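Local atomic coordinates of nucleocapsid (Crimean-congo hemorrhagic fever virus, PDB entry 4AKL), a protein that probably binds single- and double-stranded RNA, takes part in packaging the viral genome and cuts double-stranded DNA without sequence specificity. Residues 1-6 with 84-89; 326-331 with 395-400. All coordinates share one frame; numbering follows the deposited sequence.

In the fold
Contact 1 joins the N-terminal loop 1-6 to the start of helix 86-98. Contact 2 joins helix 324-336 to the loop that follows helix 385-392. Along the chain contact 1 closes before contact 2 opens. Their centres lie about 10 Å apart, on the same side of the centre of the chain, and the two touch. Lys4 N probably donates to Val397 O, and Lys4 NZ probably reaches Ala398 O. Helix 324-336, which carries one side of contact 2, also borders contact 1. The N-terminus, an early helix and two late parts of the chain are thus tied together in one region of this largely helical nucleocapsid protein.

Contact 1. Residues 1-6 with 84-89; sequences MENKIE and SSTGIV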
loop_
_atom_site.group_PDB
_atom_site.type_symbol
_atom_site.label_atom_id
_atom_site.label_comp_id
_atom_site.label_asym_id
_atom_site.label_seq_id
_atom_site.Cartn_x
_atom_site.Cartn_y
_atom_site.Cartn_z
ATOM N N MET A 1 -31.943 -4.924 9.803
ATOM C CA MET A 1 -30.775 -5.575 9.096
ATOM C C MET A 1 -29.378 -5.124 9.593
ATOM O O MET A 1 -28.779 -4.139 9.093
ATOM C CB MET A 1 -30.877 -5.334 7.606
ATOM C CG MET A 1 -31.867 -6.245 6.920
ATOM S SD MET A 1 -32.200 -5.634 5.250
ATOM C CE MET A 1 -30.514 -5.472 4.612
ATOM N N GLU A 2 -28.869 -5.874 10.562
ATOM C CA GLU A 2 -27.585 -5.618 11.161
ATOM C C GLU A 2 -26.544 -6.514 10.516
ATOM O O GLU A 2 -26.855 -7.360 9.691
ATOM C CB GLU A 2 -27.634 -5.896 12.665
ATOM C CG GLU A 2 -28.725 -5.138 13.434
ATOM C CD GLU A 2 -29.976 -5.950 13.683
ATOM O OE1 GLU A 2 -30.413 -6.708 12.774
ATOM O OE2 GLU A 2 -30.529 -5.819 14.801
ATOM N N ASN A 3 -25.302 -6.300 10.920
ATOM C CA ASN A 3 -24.169 -7.114 10.533
ATOM C C ASN A 3 -24.320 -8.541 11.081
ATOM O O ASN A 3 -24.227 -8.743 12.289
ATOM C CB ASN A 3 -22.897 -6.458 11.072
ATOM C CG ASN A 3 -21.625 -7.102 10.560
ATOM O OD1 ASN A 3 -21.634 -8.239 10.100
ATOM N ND2 ASN A 3 -20.489 -6.357 10.665
ATOM N N LYS A 4 -24.541 -9.516 10.189
ATOM C CA LYS A 4 -24.765 -10.915 10.592
ATOM C C LYS A 4 -23.467 -11.679 10.915
ATOM O O LYS A 4 -23.538 -12.753 11.453
ATOM C CB LYS A 4 -25.546 -11.695 9.522
ATOM C CG LYS A 4 -26.877 -11.097 9.080
ATOM C CD LYS A 4 -27.885 -10.983 10.178
ATOM C CE LYS A 4 -29.200 -10.384 9.654
ATOM N NZ LYS A 4 -29.888 -11.191 8.531
ATOM N N ILE A 5 -22.295 -11.114 10.598
ATOM C CA ILE A 5 -21.019 -11.771 10.861
ATOM C C ILE A 5 -20.580 -11.415 12.292
ATOM O O ILE A 5 -19.645 -10.640 12.494
ATOM C CB ILE A 5 -19.912 -11.396 9.822
ATOM C CG1 ILE A 5 -20.474 -11.372 8.386
ATOM C CG2 ILE A 5 -18.699 -12.364 9.980
ATOM C CD1 ILE A 5 -19.422 -11.228 7.263
ATOM N N GLU A 6 -21.287 -12.013 13.269
ATOM C CA GLU A 6 -21.082 -11.790 14.696
ATOM C C GLU A 6 -19.914 -12.633 15.152
ATOM O O GLU A 6 -20.083 -13.785 15.582
ATOM C CB GLU A 6 -22.330 -12.152 15.514
ATOM C CG GLU A 6 -23.572 -11.334 15.186
ATOM C CD GLU A 6 -24.743 -11.645 16.132
ATOM O OE1 GLU A 6 -24.680 -12.685 16.858
ATOM O OE2 GLU A 6 -25.722 -10.850 16.152
ATOM N N SER A 84 -14.877 -7.646 7.748
ATOM C CA SER A 84 -16.190 -7.063 7.837
ATOM C C SER A 84 -16.944 -7.524 9.088
ATOM O O SER A 84 -18.140 -7.232 9.210
ATOM C CB SER A 84 -16.983 -7.499 6.625
ATOM O OG SER A 84 -16.539 -6.863 5.436
ATOM N N SER A 85 -16.270 -8.272 9.977
ATOM C CA SER A 85 -16.889 -8.832 11.189
ATOM C C SER A 85 -17.264 -7.771 12.188
ATOM O O SER A 85 -16.640 -6.699 12.229
ATOM C CB SER A 85 -15.960 -9.850 11.860
ATOM O OG SER A 85 -14.739 -9.271 12.245
ATOM N N THR A 86 -18.287 -8.052 13.015
ATOM C CA THR A 86 -18.722 -7.053 13.974
ATOM C C THR A 86 -17.561 -6.569 14.817
ATOM O O THR A 86 -17.433 -5.330 15.055
ATOM C CB THR A 86 -19.862 -7.506 14.864
ATOM O OG1 THR A 86 -19.558 -8.783 15.443
ATOM C CG2 THR A 86 -21.233 -7.544 14.012
ATOM N N GLY A 87 -16.700 -7.506 15.224
ATOM C CA GLY A 87 -15.531 -7.192 16.090
ATOM C C GLY A 87 -14.483 -6.292 15.478
ATOM O O GLY A 87 -14.008 -5.311 16.104
ATOM N N ILE A 88 -14.114 -6.604 14.243
ATOM C CA ILE A 88 -13.112 -5.800 13.516
ATOM C C ILE A 88 -13.701 -4.425 13.062
ATOM O O ILE A 88 -13.045 -3.395 13.170
ATOM C CB ILE A 88 -12.526 -6.622 12.363
ATOM C CG1 ILE A 88 -11.733 -7.803 12.936
ATOM C CG2 ILE A 88 -11.701 -5.727 11.427
ATOM C CD1 ILE A 88 -10.459 -7.396 13.678
ATOM N N VAL A 89 -14.930 -4.413 12.582
ATOM C CA VAL A 89 -15.624 -3.122 12.310
ATOM C C VAL A 89 -15.606 -2.156 13.526
ATOM O O VAL A 89 -15.267 -0.958 13.365
ATOM C CB VAL A 89 -17.051 -3.348 11.752
ATOM C CG1 VAL A 89 -17.925 -2.041 11.786
ATOM C CG2 VAL A 89 -16.958 -3.871 10.300
#
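The backbones of Ile5 and Ser85 come together with their CA atoms 5.1 Å apart, and Thr86 N gives a nearly straight hydrogen bond (169°) to Ile5 O at 3.0 Å. This N-H belongs to the first turn of helix 86-98, so the N-terminal loop uses a donor that the helix itself does not engage. A weak bond from Glu6 N to Lys4 O closes an inverse gamma turn around Ile5, whose own O meets Thr86 N. Asn3 carries the side-chain part. Its CG is anti to the backbone N (chi1 -171°), which places the amide beside the backbone of residues 84-86. Asn3 ND2 donates to Ser84 O at 2.9 Å, with that oxygen close to the amide plane. The other end of the same amide faces its own loop: Asn3 OD1 accepts from Ile5 N at 3.0 Å, an Asx turn. Bonds at both ends fix the rotation of the amide. The methyl Thr86 CG2 lies 3.5 Å from Asn3 CG and also packs on Asn3 CB. Ile5 CG2 rests near Ser85 CB at 4.2 Å. Ser85 is the N-cap, and its OG accepts weakly from Ile88 N while also bonding to Trp82 O. The contact therefore sits where helix 77-83 ends and helix 86-98 begins. Ala81 of the first helix touches Ile5, and Phe324 of helix 324-336 packs on Asn3, Ser84 and Val89.

Contact 2. Residues 326-331 with 395-400; sequences TVSQFL and IPVANP
A type I beta turn, Pro396 to Asn399, packs against one side of helix 324-336 through Ser328 and Gln329. The closing bond of the turn runs from Asn399 N to Pro396 O at 3.1 Å. With chi1 at 170°, the Ser328 hydroxyl swings away from its own backbone N and faces the loop. There it accepts a hydrogen bond from Val397 N at 3.1 Å, with an angle of 154° at the hydrogen. Ser328 OG is also hydrogen-bonded to Phe392 O, at the end of helix 385-392, so this buried oxygen serves two backbone groups. The Val397 methyls CG1 and CG2 lie alongside Ser328, with CG2 4.0 Å from Ser328 CB. The next residue, Gln329, bends its chain at chi2 (76°) and brings its amide up to Pro396 CB, the two side chains meeting at a slant. Gln329 OE1 is 3.7 Å from Pro396 CB and 4.0 Å from Ala398 CB. A water bridges the same two segments: it donates to Gln329 OE1 at 2.7 Å and accepts from Ala398 N at 3.1 Å. Phe332 of helix 324-336 packs on Pro396, and Phe324 and Pro325 pack on Val397. Leu331 turns to helix 385-392, while Phe330 meets helix 341-350.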
loop_
_atom_site.group_PDB
_atom_site.type_symbol
_atom_site.label_atom_id
_atom_site.label_comp_id
_atom_site.label_asym_id
_atom_site.label_seq_id
_atom_site.Cartn_x
_atom_site.Cartn_y
_atom_site.Cartn_z
ATOM N N THR A 326 -24.965 -1.066 5.469
ATOM C CA THR A 326 -25.390 -0.324 4.246
ATOM C C THR A 326 -24.204 0.050 3.323
ATOM O O THR A 326 -24.353 0.147 2.053
ATOM C CB THR A 326 -26.214 0.931 4.627
ATOM O OG1 THR A 326 -25.348 1.933 5.157
ATOM C CG2 THR A 326 -27.313 0.587 5.680
ATOM N N VAL A 327 -23.011 0.266 3.913
ATOM C CA VAL A 327 -21.824 0.513 3.079
ATOM C C VAL A 327 -21.491 -0.784 2.351
ATOM O O VAL A 327 -21.245 -0.817 1.155
ATOM C CB VAL A 327 -20.596 0.963 3.896
ATOM C CG1 VAL A 327 -19.410 1.131 2.994
ATOM C CG2 VAL A 327 -20.886 2.276 4.647
ATOM N N SER A 328 -21.496 -1.858 3.124
ATOM C CA SER A 328 -21.291 -3.194 2.627
ATOM C C SER A 328 -22.287 -3.523 1.517
ATOM O O SER A 328 -21.926 -4.048 0.479
ATOM C CB SER A 328 -21.373 -4.187 3.784
ATOM O OG SER A 328 -21.412 -5.529 3.333
ATOM N N GLN A 329 -23.542 -3.191 1.726
ATOM C CA GLN A 329 -24.557 -3.494 0.724
ATOM C C GLN A 329 -24.295 -2.701 -0.565
ATOM O O GLN A 329 -24.361 -3.252 -1.682
ATOM C CB GLN A 329 -25.942 -3.190 1.233
ATOM C CG GLN A 329 -27.039 -3.858 0.378
ATOM C CD GLN A 329 -27.118 -5.320 0.685
ATOM O OE1 GLN A 329 -27.041 -5.721 1.861
ATOM N NE2 GLN A 329 -27.256 -6.132 -0.340
ATOM N N PHE A 330 -23.990 -1.409 -0.401
ATOM C CA PHE A 330 -23.684 -0.521 -1.523
ATOM C C PHE A 330 -22.565 -1.114 -2.418
ATOM O O PHE A 330 -22.682 -1.165 -3.637
ATOM C CB PHE A 330 -23.259 0.857 -0.985
ATOM C CG PHE A 330 -23.087 1.913 -2.039
ATOM C CD1 PHE A 330 -21.905 2.061 -2.695
ATOM C CD2 PHE A 330 -24.119 2.805 -2.326
ATOM C CE1 PHE A 330 -21.751 3.080 -3.674
ATOM C CE2 PHE A 330 -23.971 3.794 -3.260
ATOM C CZ PHE A 330 -22.765 3.912 -3.947
ATOM N N LEU A 331 -21.477 -1.547 -1.774
ATOM C CA LEU A 331 -20.344 -2.099 -2.471
ATOM C C LEU A 331 -20.646 -3.442 -3.096
ATOM O O LEU A 331 -20.155 -3.728 -4.173
ATOM C CB LEU A 331 -19.148 -2.165 -1.552
ATOM C CG LEU A 331 -18.626 -0.790 -1.051
ATOM C CD1 LEU A 331 -17.763 -0.904 0.235
ATOM C CD2 LEU A 331 -17.843 -0.041 -2.176
ATOM N N ILE A 395 -19.002 -9.765 0.362
ATOM C CA ILE A 395 -20.048 -10.354 1.206
ATOM C C ILE A 395 -20.905 -9.212 1.787
ATOM O O ILE A 395 -20.376 -8.367 2.494
ATOM C CB ILE A 395 -19.435 -11.129 2.393
ATOM C CG1 ILE A 395 -18.432 -12.237 1.954
ATOM C CG2 ILE A 395 -20.496 -11.735 3.181
ATOM C CD1 ILE A 395 -17.629 -12.889 3.130
ATOM N N PRO A 396 -22.201 -9.156 1.464
ATOM C CA PRO A 396 -23.070 -8.149 2.097
ATOM C C PRO A 396 -23.422 -8.626 3.510
ATOM O O PRO A 396 -24.065 -9.683 3.683
ATOM C CB PRO A 396 -24.288 -8.118 1.204
ATOM C CG PRO A 396 -24.422 -9.480 0.677
ATOM C CD PRO A 396 -22.986 -10.075 0.622
ATOM N N VAL A 397 -22.992 -7.874 4.506
ATOM C CA VAL A 397 -23.033 -8.395 5.888
ATOM C C VAL A 397 -24.430 -8.573 6.452
ATOM O O VAL A 397 -24.618 -9.347 7.387
ATOM C CB VAL A 397 -22.187 -7.540 6.866
ATOM C CG1 VAL A 397 -20.720 -7.528 6.437
ATOM C CG2 VAL A 397 -22.761 -6.169 6.995
ATOM N N ALA A 398 -25.402 -7.867 5.878
ATOM C CA ALA A 398 -26.810 -8.006 6.263
ATOM C C ALA A 398 -27.404 -9.368 5.864
ATOM O O ALA A 398 -28.302 -9.856 6.532
ATOM C CB ALA A 398 -27.651 -6.864 5.649
ATOM N N ASN A 399 -26.917 -9.951 4.765
ATOM C CA ASN A 399 -27.366 -11.291 4.288
ATOM C C ASN A 399 -26.182 -12.017 3.622
ATOM O O ASN A 399 -26.125 -12.087 2.408
ATOM C CB ASN A 399 -28.538 -11.153 3.298
ATOM C CG ASN A 399 -29.844 -10.696 3.966
ATOM O OD1 ASN A 399 -30.449 -11.444 4.737
ATOM N ND2 ASN A 399 -30.292 -9.462 3.656
ATOM N N PRO A 400 -25.223 -12.532 4.413
ATOM C CA PRO A 400 -23.964 -13.088 3.890
ATOM C C PRO A 400 -24.043 -14.138 2.800
ATOM O O PRO A 400 -23.134 -14.207 1.975
ATOM C CB PRO A 400 -23.317 -13.720 5.151
ATOM C CG PRO A 400 -23.784 -12.906 6.213
ATOM C CD PRO A 400 -25.215 -12.550 5.881
HETATM O O HOH W 1 -25.049 -5.629 3.702
#